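Local coordinates for protein DyP-type peroxidase (Thermobifida cellulosilytica, PDB 4GS1) that probably uses haem and hydrogen peroxide to oxidise dyes and other substrates, as a peroxidase of the DyP type, at residues Ala122-Asp127 / Gln390-Gly395; Asp148-Val153 / Ala375-Pro380; Ala210-Ala213 / Leu218-Arg221; Ala307-Glu310 / Ala315-Val318. All blocks are in the same frame, centred on the assembly; numbering follows the deposited sequence. Where two conformers were deposited one is given.

Contact 1 (Ala122-Asp127 / Gln390-Gly395); sequences ADRRPD and QDLVEG
Arg124, the last residue of the 3-10 turn 122-124, reaches across to the C-terminal helix 390-393 and carries the contact almost alone. Its CB lies 3.6 Å from CD1 of Leu392, and the chain then bends at chi2 (-65°) and chi3 (-54°), which brings the guanidinium back over that same methyl, so that CD1 sits above the centre of one of its faces. From the edge of the group NH2 gives a nearly straight bond (175°) to Asp391 O, 3.3 Å away, entering above the carbonyl plane. NH1 bonds weakly to Leu392 O and, tentatively, shares a water with OXT of the poorly ordered Gly395. NE is held by Ala232 O. Arg125, next along, instead forms salt bridges with Glu117 and Asp131. With an alanine at Arg124, Asp391 O would probably lose this donor, and the terminal carboxylate a nearby charge. Arg124 and Arg70, a second donor to Leu392 O, thus bring positive charge that probably offsets the negative end of the helix dipole.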
loop_
_atom_site.group_PDB
_atom_site.type_symbol
_atom_site.label_atom_id
_atom_site.label_comp_id
_atom_site.label_asym_id
_atom_site.label_seq_id
_atom_site.Cartn_x
_atom_site.Cartn_y
_atom_site.Cartn_z
ATOM N N ALA B 122 -15.349 1.859 -34.570
ATOM C CA ALA B 122 -15.934 3.104 -34.085
ATOM C C ALA B 122 -17.460 3.067 -34.153
ATOM O O ALA B 122 -18.140 3.788 -33.422
ATOM C CB ALA B 122 -15.389 4.287 -34.872
ATOM N N ASP B 123 -17.995 2.218 -35.028
ATOM C CA ASP B 123 -19.443 2.067 -35.150
ATOM C C ASP B 123 -20.056 1.354 -33.941
ATOM O O ASP B 123 -21.272 1.398 -33.743
ATOM C CB ASP B 123 -19.807 1.326 -36.444
ATOM C CG ASP B 123 -19.258 -0.088 -36.485
ATOM O OD1 ASP B 123 -20.012 -1.007 -36.869
ATOM O OD2 ASP B 123 -18.072 -0.282 -36.147
ATOM N N ARG B 124 -19.218 0.697 -33.140
ATOM C CA ARG B 124 -19.690 0.002 -31.944
ATOM C C ARG B 124 -19.557 0.881 -30.701
ATOM O O ARG B 124 -19.898 0.461 -29.599
ATOM C CB ARG B 124 -18.908 -1.297 -31.721
ATOM C CG ARG B 124 -18.836 -2.226 -32.924
ATOM C CD ARG B 124 -20.209 -2.759 -33.317
ATOM N NE ARG B 124 -20.907 -3.401 -32.204
ATOM C CZ ARG B 124 -20.640 -4.624 -31.748
ATOM N NH1 ARG B 124 -19.671 -5.350 -32.293
ATOM N NH2 ARG B 124 -21.339 -5.117 -30.733
ATOM N N ARG B 125 -19.070 2.103 -30.883
ATOM C CA ARG B 125 -18.737 2.968 -29.751
ATOM C C ARG B 125 -19.912 3.842 -29.319
ATOM O O ARG B 125 -20.311 4.741 -30.060
ATOM C CB ARG B 125 -17.548 3.848 -30.133
ATOM C CG ARG B 125 -16.945 4.614 -28.999
ATOM C CD ARG B 125 -15.586 5.172 -29.387
ATOM N NE ARG B 125 -15.071 6.036 -28.331
ATOM C CZ ARG B 125 -13.842 6.532 -28.296
ATOM N NH1 ARG B 125 -12.982 6.255 -29.265
ATOM N NH2 ARG B 125 -13.478 7.305 -27.287
ATOM N N PRO B 126 -20.470 3.585 -28.117
ATOM C CA PRO B 126 -21.595 4.396 -27.642
ATOM C C PRO B 126 -21.163 5.833 -27.379
ATOM O O PRO B 126 -19.989 6.062 -27.073
ATOM C CB PRO B 126 -21.987 3.726 -26.317
ATOM C CG PRO B 126 -21.399 2.331 -26.389
ATOM C CD PRO B 126 -20.133 2.499 -27.177
ATOM N N ASP B 127 -22.084 6.787 -27.508
ATOM C CA ASP B 127 -21.771 8.180 -27.193
ATOM C C ASP B 127 -21.210 8.327 -25.774
ATOM O O ASP B 127 -20.373 9.191 -25.516
ATOM C CB ASP B 127 -23.017 9.064 -27.334
ATOM C CG ASP B 127 -23.420 9.288 -28.776
ATOM O OD1 ASP B 127 -22.636 8.953 -29.689
ATOM O OD2 ASP B 127 -24.529 9.816 -28.993
ATOM N N GLN B 390 -17.754 -9.841 -24.769
ATOM C CA GLN B 390 -17.873 -10.871 -25.809
ATOM C C GLN B 390 -18.843 -10.433 -26.910
ATOM O O GLN B 390 -18.625 -10.726 -28.091
ATOM C CB GLN B 390 -18.276 -12.227 -25.206
ATOM C CG GLN B 390 -18.246 -13.398 -26.209
ATOM C CD GLN B 390 -18.339 -14.766 -25.545
ATOM O OE1 GLN B 390 -18.400 -14.879 -24.320
ATOM N NE2 GLN B 390 -18.348 -15.816 -26.361
ATOM N N ASP B 391 -19.897 -9.710 -26.525
ATOM C CA ASP B 391 -20.839 -9.144 -27.494
ATOM C C ASP B 391 -20.144 -8.159 -28.435
ATOM O O ASP B 391 -20.487 -8.062 -29.610
ATOM C CB ASP B 391 -21.999 -8.432 -26.783
ATOM C CG ASP B 391 -22.921 -9.389 -26.058
ATOM O OD1 ASP B 391 -22.896 -10.597 -26.375
ATOM O OD2 ASP B 391 -23.681 -8.929 -25.175
ATOM N N LEU B 392 -19.169 -7.425 -27.908
ATOM C CA LEU B 392 -18.431 -6.448 -28.701
ATOM C C LEU B 392 -17.475 -7.131 -29.671
ATOM O O LEU B 392 -17.514 -6.890 -30.881
ATOM C CB LEU B 392 -17.632 -5.522 -27.783
ATOM C CG LEU B 392 -16.665 -4.546 -28.460
ATOM C CD1 LEU B 392 -17.421 -3.607 -29.373
ATOM C CD2 LEU B 392 -15.899 -3.754 -27.418
ATOM N N VAL B 393 -16.621 -7.988 -29.120
ATOM C CA VAL B 393 -15.550 -8.622 -29.880
ATOM C C VAL B 393 -16.079 -9.630 -30.906
ATOM O O VAL B 393 -15.556 -9.720 -32.018
ATOM C CB VAL B 393 -14.522 -9.285 -28.934
ATOM C CG1 VAL B 393 -13.575 -10.174 -29.710
ATOM C CG2 VAL B 393 -13.745 -8.220 -28.177
ATOM N N GLU B 394 -17.123 -10.368 -30.538
ATOM C CA GLU B 394 -17.725 -11.348 -31.446
ATOM C C GLU B 394 -18.894 -10.783 -32.255
ATOM O O GLU B 394 -19.608 -11.533 -32.921
ATOM C CB GLU B 394 -18.195 -12.589 -30.677
ATOM C CG GLU B 394 -17.080 -13.400 -30.041
ATOM C CD GLU B 394 -17.582 -14.706 -29.447
ATOM O OE1 GLU B 394 -18.811 -14.949 -29.490
ATOM O OE2 GLU B 394 -16.747 -15.488 -28.938
ATOM N N GLY B 395 -19.084 -9.468 -32.200
ATOM C CA GLY B 395 -20.195 -8.827 -32.885
ATOM C C GLY B 395 -19.812 -8.107 -34.167
ATOM O O GLY B 395 -20.670 -7.571 -34.868
ATOM O OXT GLY B 395 -18.639 -8.032 -34.540
HETATM O O HOH W 1 -17.657 -5.058 -34.506
#

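Contact 2 (Asp148-Val153 / Ala375-Pro380); sequences DLMLQV and ALFAVP
Met150 lays the start of its side chain flat on the ring of Phe377. CB stands 3.4 Å from the ring centroid and only 3° off the normal, a CH-pi contact close to ideal. In the conformer described, with CG anti to the backbone N (chi1 -176°), the next carbon stays over the ring and shifts toward the CD2-CE2 side, lying 3.6 Å from both those atoms of Phe377. A bend at chi2 then lifts SD away, to 5.2 Å from the centroid, a distant and tentative Met-aromatic contact. CE, equally tentatively, meets the CG2 methyl of Val379 at 4.0 Å. The backbone joins in as well, since Leu149 O lies 3.7 Å from CE1 of Phe377. All four residues are buried, and the contact joins the two ferredoxin-like halves of the protein. Strands 149-153 and 375-379 pass nearly at right angles (81°), each from a different four-stranded antiparallel sheet; Phe377 also touches Ala55 of strand 50-58, while the Leu149 side chain packs on helix 66-90.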
loop_
_atom_site.group_PDB
_atom_site.type_symbol
_atom_site.label_atom_id
_atom_site.label_comp_id
_atom_site.label_asym_id
_atom_site.label_seq_id
_atom_site.Cartn_x
_atom_site.Cartn_y
_atom_site.Cartn_z
ATOM N N ASP B 148 -6.320 0.701 -23.168
ATOM C CA ASP B 148 -7.233 -0.122 -23.970
ATOM C C ASP B 148 -8.157 -0.972 -23.093
ATOM O O ASP B 148 -9.311 -1.235 -23.459
ATOM C CB ASP B 148 -6.448 -1.069 -24.884
ATOM C CG ASP B 148 -5.660 -0.353 -25.969
ATOM O OD1 ASP B 148 -6.003 0.790 -26.357
ATOM O OD2 ASP B 148 -4.679 -0.962 -26.451
ATOM N N LEU B 149 -7.634 -1.415 -21.952
ATOM C CA LEU B 149 -8.304 -2.382 -21.084
ATOM C C LEU B 149 -8.033 -2.056 -19.619
ATOM O O LEU B 149 -7.041 -1.396 -19.300
ATOM C CB LEU B 149 -7.794 -3.798 -21.374
ATOM C CG LEU B 149 -8.103 -4.353 -22.762
ATOM C CD1 LEU B 149 -7.153 -5.507 -23.111
ATOM C CD2 LEU B 149 -9.556 -4.804 -22.823
ATOM N N MET B 150 -8.900 -2.549 -18.736
ATOM C CA MET B 150 -8.791 -2.260 -17.311
ATOM C C MET B 150 -9.132 -3.479 -16.450
ATOM O O MET B 150 -10.064 -4.227 -16.755
ATOM C CB MET B 150 -9.724 -1.091 -16.968
ATOM C CG MET B 150 -9.652 -0.599 -15.546
ATOM S SD MET B 150 -10.734 -1.493 -14.422
ATOM C CE MET B 150 -12.291 -1.465 -15.302
ATOM N N LEU B 151 -8.367 -3.680 -15.378
ATOM C CA LEU B 151 -8.784 -4.576 -14.299
ATOM C C LEU B 151 -8.880 -3.750 -13.011
ATOM O O LEU B 151 -7.990 -2.953 -12.713
ATOM C CB LEU B 151 -7.806 -5.737 -14.092
ATOM C CG LEU B 151 -7.765 -6.829 -15.161
ATOM C CD1 LEU B 151 -6.691 -7.858 -14.810
ATOM C CD2 LEU B 151 -9.131 -7.497 -15.277
ATOM N N GLN B 152 -9.976 -3.912 -12.272
ATOM C CA GLN B 152 -10.045 -3.423 -10.898
ATOM C C GLN B 152 -10.056 -4.680 -10.045
ATOM O O GLN B 152 -10.946 -5.517 -10.183
ATOM C CB GLN B 152 -11.315 -2.603 -10.641
ATOM C CG GLN B 152 -11.450 -2.133 -9.176
ATOM C CD GLN B 152 -12.775 -1.461 -8.867
ATOM O OE1 GLN B 152 -13.851 -1.948 -9.246
ATOM N NE2 GLN B 152 -12.709 -0.351 -8.163
ATOM N N VAL B 153 -9.055 -4.831 -9.185
ATOM C CA VAL B 153 -8.982 -5.993 -8.313
ATOM C C VAL B 153 -9.095 -5.493 -6.883
ATOM O O VAL B 153 -8.400 -4.557 -6.497
ATOM C CB VAL B 153 -7.664 -6.770 -8.512
ATOM C CG1 VAL B 153 -7.754 -8.143 -7.847
ATOM C CG2 VAL B 153 -7.337 -6.930 -9.999
ATOM N N ALA B 375 -8.916 8.327 -16.630
ATOM C CA ALA B 375 -9.326 7.328 -17.605
ATOM C C ALA B 375 -10.820 7.102 -17.567
ATOM O O ALA B 375 -11.464 7.259 -16.519
ATOM C CB ALA B 375 -8.597 6.014 -17.365
ATOM N N LEU B 376 -11.371 6.725 -18.715
ATOM C CA LEU B 376 -12.759 6.299 -18.801
ATOM C C LEU B 376 -12.793 4.869 -19.318
ATOM O O LEU B 376 -12.104 4.536 -20.291
ATOM C CB LEU B 376 -13.554 7.234 -19.735
ATOM C CG LEU B 376 -14.972 6.808 -20.139
ATOM C CD1 LEU B 376 -15.915 6.771 -18.942
ATOM C CD2 LEU B 376 -15.534 7.734 -21.223
ATOM N N PHE B 377 -13.578 4.016 -18.659
ATOM C CA PHE B 377 -13.730 2.625 -19.070
ATOM C C PHE B 377 -15.177 2.196 -19.085
ATOM O O PHE B 377 -15.952 2.545 -18.190
ATOM C CB PHE B 377 -12.955 1.683 -18.136
ATOM C CG PHE B 377 -11.468 1.840 -18.222
ATOM C CD1 PHE B 377 -10.770 1.373 -19.327
ATOM C CD2 PHE B 377 -10.762 2.450 -17.201
ATOM C CE1 PHE B 377 -9.389 1.517 -19.410
ATOM C CE2 PHE B 377 -9.378 2.597 -17.281
ATOM C CZ PHE B 377 -8.696 2.131 -18.391
ATOM N N ALA B 378 -15.539 1.441 -20.119
ATOM C CA ALA B 378 -16.852 0.823 -20.217
ATOM C C ALA B 378 -16.787 -0.540 -19.533
ATOM O O ALA B 378 -15.890 -1.348 -19.802
ATOM C CB ALA B 378 -17.256 0.662 -21.686
ATOM N N VAL B 379 -17.726 -0.791 -18.631
ATOM C CA VAL B 379 -17.726 -2.032 -17.866
ATOM C C VAL B 379 -19.027 -2.773 -18.140
ATOM O O VAL B 379 -20.066 -2.494 -17.541
ATOM C CB VAL B 379 -17.539 -1.753 -16.362
ATOM C CG1 VAL B 379 -17.635 -3.044 -15.558
ATOM C CG2 VAL B 379 -16.195 -1.074 -16.121
ATOM N N PRO B 380 -18.979 -3.730 -19.072
ATOM C CA PRO B 380 -20.238 -4.353 -19.500
ATOM C C PRO B 380 -20.792 -5.399 -18.532
ATOM O O PRO B 380 -20.078 -5.894 -17.666
ATOM C CB PRO B 380 -19.876 -4.998 -20.849
ATOM C CG PRO B 380 -18.398 -5.211 -20.801
ATOM C CD PRO B 380 -17.824 -4.136 -19.894
#

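Contact 3 (Ala210-Ala213 / Leu218-Arg221); sequences ANPA and LFTR. With HEM (protoporphyrin IX containing Fe), chain F.
O1A of one haem propionate accepts a hydrogen bond from the backbone N of Ala210 at 3.0 Å, and the loop that donates it turns directly into a packed corner against helix 217-223. The haem is also bonded by Gly208 N and Arg319 NH1. Two residues on, Pro212 points toward the helix, its CB 3.9 Å from CD2 of Leu218, while its CG rests near CA of Phe219. Phe219 holds CG anti to its own backbone N (chi1 -174°), which swings the ring toward Val318 of strand 318-328, with Pro212 O at its edge, in plane, 3.5 Å from CD1 of Phe219. The next carbonyl, Ala213 O, lies 3.4 Å from CB of Phe219. The pairing of these segments is therefore apolar, and polar anchoring comes from the haem and from Arg319 O, to which Asn211 ND2 bonds, tying the loop to strand 318-328. Val318 packs against Pro212 and Phe219, leaving the proline between the first turn of helix 217-223 and the edge strand of the sheet.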
loop_
_atom_site.group_PDB
_atom_site.type_symbol
_atom_site.label_atom_id
_atom_site.label_comp_id
_atom_site.label_asym_id
_atom_site.label_seq_id
_atom_site.Cartn_x
_atom_site.Cartn_y
_atom_site.Cartn_z
ATOM N N ALA B 210 -23.183 11.199 0.312
ATOM C CA ALA B 210 -24.253 11.527 -0.627
ATOM C C ALA B 210 -24.507 10.472 -1.694
ATOM O O ALA B 210 -25.403 10.645 -2.523
ATOM C CB ALA B 210 -23.988 12.888 -1.269
ATOM N N ASN B 211 -23.736 9.386 -1.689
ATOM C CA ASN B 211 -24.002 8.283 -2.612
ATOM C C ASN B 211 -25.403 7.750 -2.365
ATOM O O ASN B 211 -25.861 7.713 -1.222
ATOM C CB ASN B 211 -23.019 7.131 -2.389
ATOM C CG ASN B 211 -21.690 7.337 -3.086
ATOM O OD1 ASN B 211 -21.590 8.068 -4.073
ATOM N ND2 ASN B 211 -20.648 6.696 -2.560
ATOM N N PRO B 212 -26.095 7.338 -3.434
ATOM C CA PRO B 212 -27.391 6.689 -3.229
ATOM C C PRO B 212 -27.234 5.408 -2.415
ATOM O O PRO B 212 -26.221 4.716 -2.547
ATOM C CB PRO B 212 -27.878 6.380 -4.657
ATOM C CG PRO B 212 -26.686 6.563 -5.553
ATOM C CD PRO B 212 -25.782 7.554 -4.860
ATOM N N ALA B 213 -28.211 5.116 -1.562
ATOM C CA ALA B 213 -28.152 3.936 -0.705
ATOM C C ALA B 213 -28.141 2.639 -1.521
ATOM O O ALA B 213 -28.815 2.539 -2.548
ATOM C CB ALA B 213 -29.319 3.939 0.264
ATOM N N LEU B 218 -32.624 3.797 -6.704
ATOM C CA LEU B 218 -31.862 4.971 -7.138
ATOM C C LEU B 218 -30.409 4.604 -7.444
ATOM O O LEU B 218 -29.807 5.156 -8.367
ATOM C CB LEU B 218 -31.927 6.109 -6.107
ATOM C CG LEU B 218 -31.131 7.365 -6.484
ATOM C CD1 LEU B 218 -31.682 7.995 -7.760
ATOM C CD2 LEU B 218 -31.091 8.392 -5.353
ATOM N N PHE B 219 -29.849 3.671 -6.676
ATOM C CA PHE B 219 -28.476 3.233 -6.909
ATOM C C PHE B 219 -28.390 2.636 -8.305
ATOM O O PHE B 219 -27.527 3.005 -9.110
ATOM C CB PHE B 219 -28.049 2.205 -5.857
ATOM C CG PHE B 219 -26.596 1.809 -5.937
ATOM C CD1 PHE B 219 -25.668 2.361 -5.063
ATOM C CD2 PHE B 219 -26.156 0.876 -6.873
ATOM C CE1 PHE B 219 -24.333 2.004 -5.124
ATOM C CE2 PHE B 219 -24.815 0.520 -6.943
ATOM C CZ PHE B 219 -23.904 1.084 -6.070
ATOM N N THR B 220 -29.304 1.715 -8.591
ATOM C CA THR B 220 -29.333 1.036 -9.880
ATOM C C THR B 220 -29.501 2.022 -11.043
ATOM O O THR B 220 -28.779 1.932 -12.047
ATOM C CB THR B 220 -30.442 -0.035 -9.894
ATOM O OG1 THR B 220 -30.100 -1.060 -8.951
ATOM C CG2 THR B 220 -30.578 -0.655 -11.272
ATOM N N ARG B 221 -30.422 2.974 -10.896
ATOM C CA ARG B 221 -30.660 3.985 -11.928
ATOM C C ARG B 221 -29.424 4.842 -12.144
ATOM O O ARG B 221 -29.147 5.284 -13.259
ATOM C CB ARG B 221 -31.834 4.903 -11.560
ATOM C CG ARG B 221 -33.205 4.267 -11.663
ATOM C CD ARG B 221 -34.305 5.312 -11.883
ATOM N NE ARG B 221 -34.403 6.287 -10.797
ATOM C CZ ARG B 221 -34.937 6.031 -9.605
ATOM N NH1 ARG B 221 -35.409 4.824 -9.328
ATOM N NH2 ARG B 221 -34.994 6.980 -8.682
HETATM C CHA HEM F . -19.048 15.194 -1.982
HETATM C CHB HEM F . -14.296 15.133 -1.049
HETATM C CHC HEM F . -13.310 15.202 -5.806
HETATM C CHD HEM F . -18.060 14.836 -6.769
HETATM C C1A HEM F . -17.844 15.197 -1.334
HETATM C C2A HEM F . -17.687 15.249 0.099
HETATM C C3A HEM F . -16.370 15.234 0.353
HETATM C C4A HEM F . -15.667 15.163 -0.904
HETATM C CMA HEM F . -15.690 15.273 1.743
HETATM C CAA HEM F . -18.858 15.315 1.116
HETATM C CBA HEM F . -19.272 13.920 1.616
HETATM C CGA HEM F . -19.963 13.106 0.556
HETATM O O1A HEM F . -21.169 13.375 0.273
HETATM O O2A HEM F . -19.323 12.174 0.006
HETATM C C1B HEM F . -13.622 15.167 -2.249
HETATM C C2B HEM F . -12.186 15.252 -2.393
HETATM C C3B HEM F . -11.903 15.285 -3.705
HETATM C C4B HEM F . -13.154 15.204 -4.435
HETATM C CMB HEM F . -11.221 15.331 -1.186
HETATM C CAB HEM F . -10.523 15.356 -4.409
HETATM C CBB HEM F . -9.379 14.950 -3.822
HETATM C C1C HEM F . -14.515 15.111 -6.480
HETATM C C2C HEM F . -14.698 15.101 -7.925
HETATM C C3C HEM F . -16.015 14.983 -8.188
HETATM C C4C HEM F . -16.697 14.946 -6.915
HETATM C CMC HEM F . -13.536 15.160 -8.941
HETATM C CAC HEM F . -16.787 14.924 -9.535
HETATM C CBC HEM F . -16.324 15.375 -10.703
HETATM C C1D HEM F . -18.739 14.879 -5.580
HETATM C C2D HEM F . -20.170 14.740 -5.459
HETATM C C3D HEM F . -20.475 14.865 -3.980
HETATM C C4D HEM F . -19.199 15.045 -3.335
HETATM C CMD HEM F . -21.206 14.527 -6.589
HETATM C CAD HEM F . -21.864 14.789 -3.326
HETATM C CBD HEM F . -22.571 16.140 -3.455
HETATM C CGD HEM F . -23.947 16.006 -2.839
HETATM O O1D HEM F . -24.105 16.347 -1.634
HETATM O O2D HEM F . -24.882 15.531 -3.536
HETATM N NA HEM F . -16.598 15.143 -1.935
HETATM N NB HEM F . -14.188 15.143 -3.514
HETATM N NC HEM F . -15.766 15.032 -5.885
HETATM N ND HEM F . -18.194 15.052 -4.304
HETATM FE FE HEM F . -16.205 15.197 -3.916
#

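Contact 4 (Ala307-Glu310 / Ala315-Val318); sequences ANPE and ARMV. With HEM (protoporphyrin IX containing Fe), chain F.
Pro309 turns the CB-CG edge of its ring to one face of the Arg316 guanidinium, and the two side chains run at a slant to each other. CG of Pro309 stands 3.7 Å above the guanidinium plane, displaced toward the rim, and lies 3.9 Å from NH1 of Arg316. The arginine gets there by starting with CG anti to its backbone N (chi1 -159°), running extended, and turning at chi3 (-58°) to set its flat face against that edge. The other neighbour of the ring is backbone: Ala315 O lies 3.3 Å from CB of Pro309. That carbonyl also accepts from a water which donates to Ala307 O as well, so the two segments are bridged by solvent beneath the ring. Pro309 follows Asn308, whose OD1 takes the N-H of Glu310 on an in-plane lone pair, N to OD1 2.9 Å: an Asx turn. A second water accepts from Arg316 NH2 and gives a weak bond to Glu310 OE2. An alanine in place of Arg316 would probably leave the CB-CG edge of the proline without its flat neighbour and Glu310 without this water-mediated positive partner. Towards the haem, Ala307 and Met317 give carbon contacts to pyrrole D and its methyl, while Pro309 CD borders propionate oxygen O2D. The proline thus stands between the cofactor and an arginine that reaches Glu310 only through a weak water link.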
loop_
_atom_site.group_PDB
_atom_site.type_symbol
_atom_site.label_atom_id
_atom_site.label_comp_id
_atom_site.label_asym_id
_atom_site.label_seq_id
_atom_site.Cartn_x
_atom_site.Cartn_y
_atom_site.Cartn_z
ATOM N N ALA B 307 -21.065 20.566 -6.314
ATOM C CA ALA B 307 -21.245 19.189 -6.780
ATOM C C ALA B 307 -22.672 18.644 -6.654
ATOM O O ALA B 307 -22.970 17.584 -7.189
ATOM C CB ALA B 307 -20.262 18.254 -6.069
ATOM N N ASN B 308 -23.545 19.358 -5.948
ATOM C CA ASN B 308 -24.921 18.893 -5.718
ATOM C C ASN B 308 -25.645 18.654 -7.038
ATOM O O ASN B 308 -25.508 19.460 -7.954
ATOM C CB ASN B 308 -25.680 19.963 -4.934
ATOM C CG ASN B 308 -26.983 19.459 -4.371
ATOM O OD1 ASN B 308 -27.971 19.290 -5.096
ATOM N ND2 ASN B 308 -27.004 19.216 -3.065
ATOM N N PRO B 309 -26.406 17.549 -7.148
ATOM C CA PRO B 309 -27.154 17.303 -8.390
ATOM C C PRO B 309 -28.003 18.496 -8.841
ATOM O O PRO B 309 -28.132 18.716 -10.054
ATOM C CB PRO B 309 -28.052 16.118 -8.019
ATOM C CG PRO B 309 -27.224 15.348 -7.024
ATOM C CD PRO B 309 -26.535 16.425 -6.198
ATOM N N GLU B 310 -28.540 19.275 -7.903
ATOM C CA GLU B 310 -29.386 20.414 -8.284
ATOM C C GLU B 310 -28.636 21.520 -9.035
ATOM O O GLU B 310 -29.260 22.326 -9.730
ATOM C CB GLU B 310 -30.120 21.007 -7.071
ATOM C CG GLU B 310 -30.992 20.019 -6.298
ATOM C CD GLU B 310 -32.312 19.688 -6.974
ATOM O OE1 GLU B 310 -32.557 20.135 -8.114
ATOM O OE2 GLU B 310 -33.131 18.969 -6.355
ATOM N N ALA B 315 -27.482 15.635 -12.415
ATOM C CA ALA B 315 -26.401 14.652 -12.538
ATOM C C ALA B 315 -26.049 13.979 -11.210
ATOM O O ALA B 315 -25.961 14.630 -10.165
ATOM C CB ALA B 315 -25.147 15.292 -13.155
ATOM N N ARG B 316 -25.823 12.668 -11.260
ATOM C CA ARG B 316 -25.591 11.886 -10.055
ATOM C C ARG B 316 -24.617 10.772 -10.383
ATOM O O ARG B 316 -24.570 10.299 -11.516
ATOM C CB ARG B 316 -26.920 11.293 -9.560
ATOM C CG ARG B 316 -26.947 10.888 -8.090
ATOM C CD ARG B 316 -28.366 10.480 -7.651
ATOM N NE ARG B 316 -29.346 11.546 -7.862
ATOM C CZ ARG B 316 -29.730 12.407 -6.923
ATOM N NH1 ARG B 316 -29.228 12.328 -5.698
ATOM N NH2 ARG B 316 -30.622 13.345 -7.210
ATOM N N MET B 317 -23.830 10.356 -9.392
ATOM C CA MET B 317 -22.884 9.265 -9.598
ATOM C C MET B 317 -22.707 8.484 -8.304
ATOM O O MET B 317 -23.131 8.943 -7.241
ATOM C CB MET B 317 -21.536 9.819 -10.079
ATOM C CG MET B 317 -20.777 10.608 -9.014
ATOM S SD MET B 317 -19.563 11.726 -9.746
ATOM C CE MET B 317 -20.650 13.065 -10.237
ATOM N N VAL B 318 -22.104 7.299 -8.393
ATOM C CA VAL B 318 -21.651 6.594 -7.199
ATOM C C VAL B 318 -20.142 6.712 -7.117
ATOM O O VAL B 318 -19.427 6.275 -8.019
ATOM C CB VAL B 318 -22.068 5.113 -7.201
ATOM C CG1 VAL B 318 -21.352 4.359 -6.091
ATOM C CG2 VAL B 318 -23.580 5.004 -7.018
HETATM C CHA HEM F . -19.048 15.194 -1.982
HETATM C CHB HEM F . -14.296 15.133 -1.049
HETATM C CHC HEM F . -13.310 15.202 -5.806
HETATM C CHD HEM F . -18.060 14.836 -6.769
HETATM C C1A HEM F . -17.844 15.197 -1.334
HETATM C C2A HEM F . -17.687 15.249 0.099
HETATM C C3A HEM F . -16.370 15.234 0.353
HETATM C C4A HEM F . -15.667 15.163 -0.904
HETATM C CMA HEM F . -15.690 15.273 1.743
HETATM C CAA HEM F . -18.858 15.315 1.116
HETATM C CBA HEM F . -19.272 13.920 1.616
HETATM C CGA HEM F . -19.963 13.106 0.556
HETATM O O1A HEM F . -21.169 13.375 0.273
HETATM O O2A HEM F . -19.323 12.174 0.006
HETATM C C1B HEM F . -13.622 15.167 -2.249
HETATM C C2B HEM F . -12.186 15.252 -2.393
HETATM C C3B HEM F . -11.903 15.285 -3.705
HETATM C C4B HEM F . -13.154 15.204 -4.435
HETATM C CMB HEM F . -11.221 15.331 -1.186
HETATM C CAB HEM F . -10.523 15.356 -4.409
HETATM C CBB HEM F . -9.379 14.950 -3.822
HETATM C C1C HEM F . -14.515 15.111 -6.480
HETATM C C2C HEM F . -14.698 15.101 -7.925
HETATM C C3C HEM F . -16.015 14.983 -8.188
HETATM C C4C HEM F . -16.697 14.946 -6.915
HETATM C CMC HEM F . -13.536 15.160 -8.941
HETATM C CAC HEM F . -16.787 14.924 -9.535
HETATM C CBC HEM F . -16.324 15.375 -10.703
HETATM C C1D HEM F . -18.739 14.879 -5.580
HETATM C C2D HEM F . -20.170 14.740 -5.459
HETATM C C3D HEM F . -20.475 14.865 -3.980
HETATM C C4D HEM F . -19.199 15.045 -3.335
HETATM C CMD HEM F . -21.206 14.527 -6.589
HETATM C CAD HEM F . -21.864 14.789 -3.326
HETATM C CBD HEM F . -22.571 16.140 -3.455
HETATM C CGD HEM F . -23.947 16.006 -2.839
HETATM O O1D HEM F . -24.105 16.347 -1.634
HETATM O O2D HEM F . -24.882 15.531 -3.536
HETATM N NA HEM F . -16.598 15.143 -1.935
HETATM N NB HEM F . -14.188 15.143 -3.514
HETATM N NC HEM F . -15.766 15.032 -5.885
HETATM N ND HEM F . -18.194 15.052 -4.304
HETATM FE FE HEM F . -16.205 15.197 -3.916
HETATM O O HOH W 2 -23.905 14.937 -8.359
HETATM O O HOH W 3 -31.438 16.010 -6.038
#

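In the fold
Reading from the N terminus, the 122-127 turn of contact 1 comes first, followed by strand 149-155 of contact 2; their partners come near the C terminus, where strand 369-379 and then helix 390-393 complete the pairs. The loop of contact 2 thus lies within that of contact 1, and both enclose the short loops of contacts 3 and 4, which follow one another without crossing. Contact 2 joins the two sheets, and contact 1 pins the chain end to the N-terminal half. Contacts 3 and 4, with centres 10 Å apart, touch each other at the start of strand 318-328, and both touch the haem, which the two outer contacts do not.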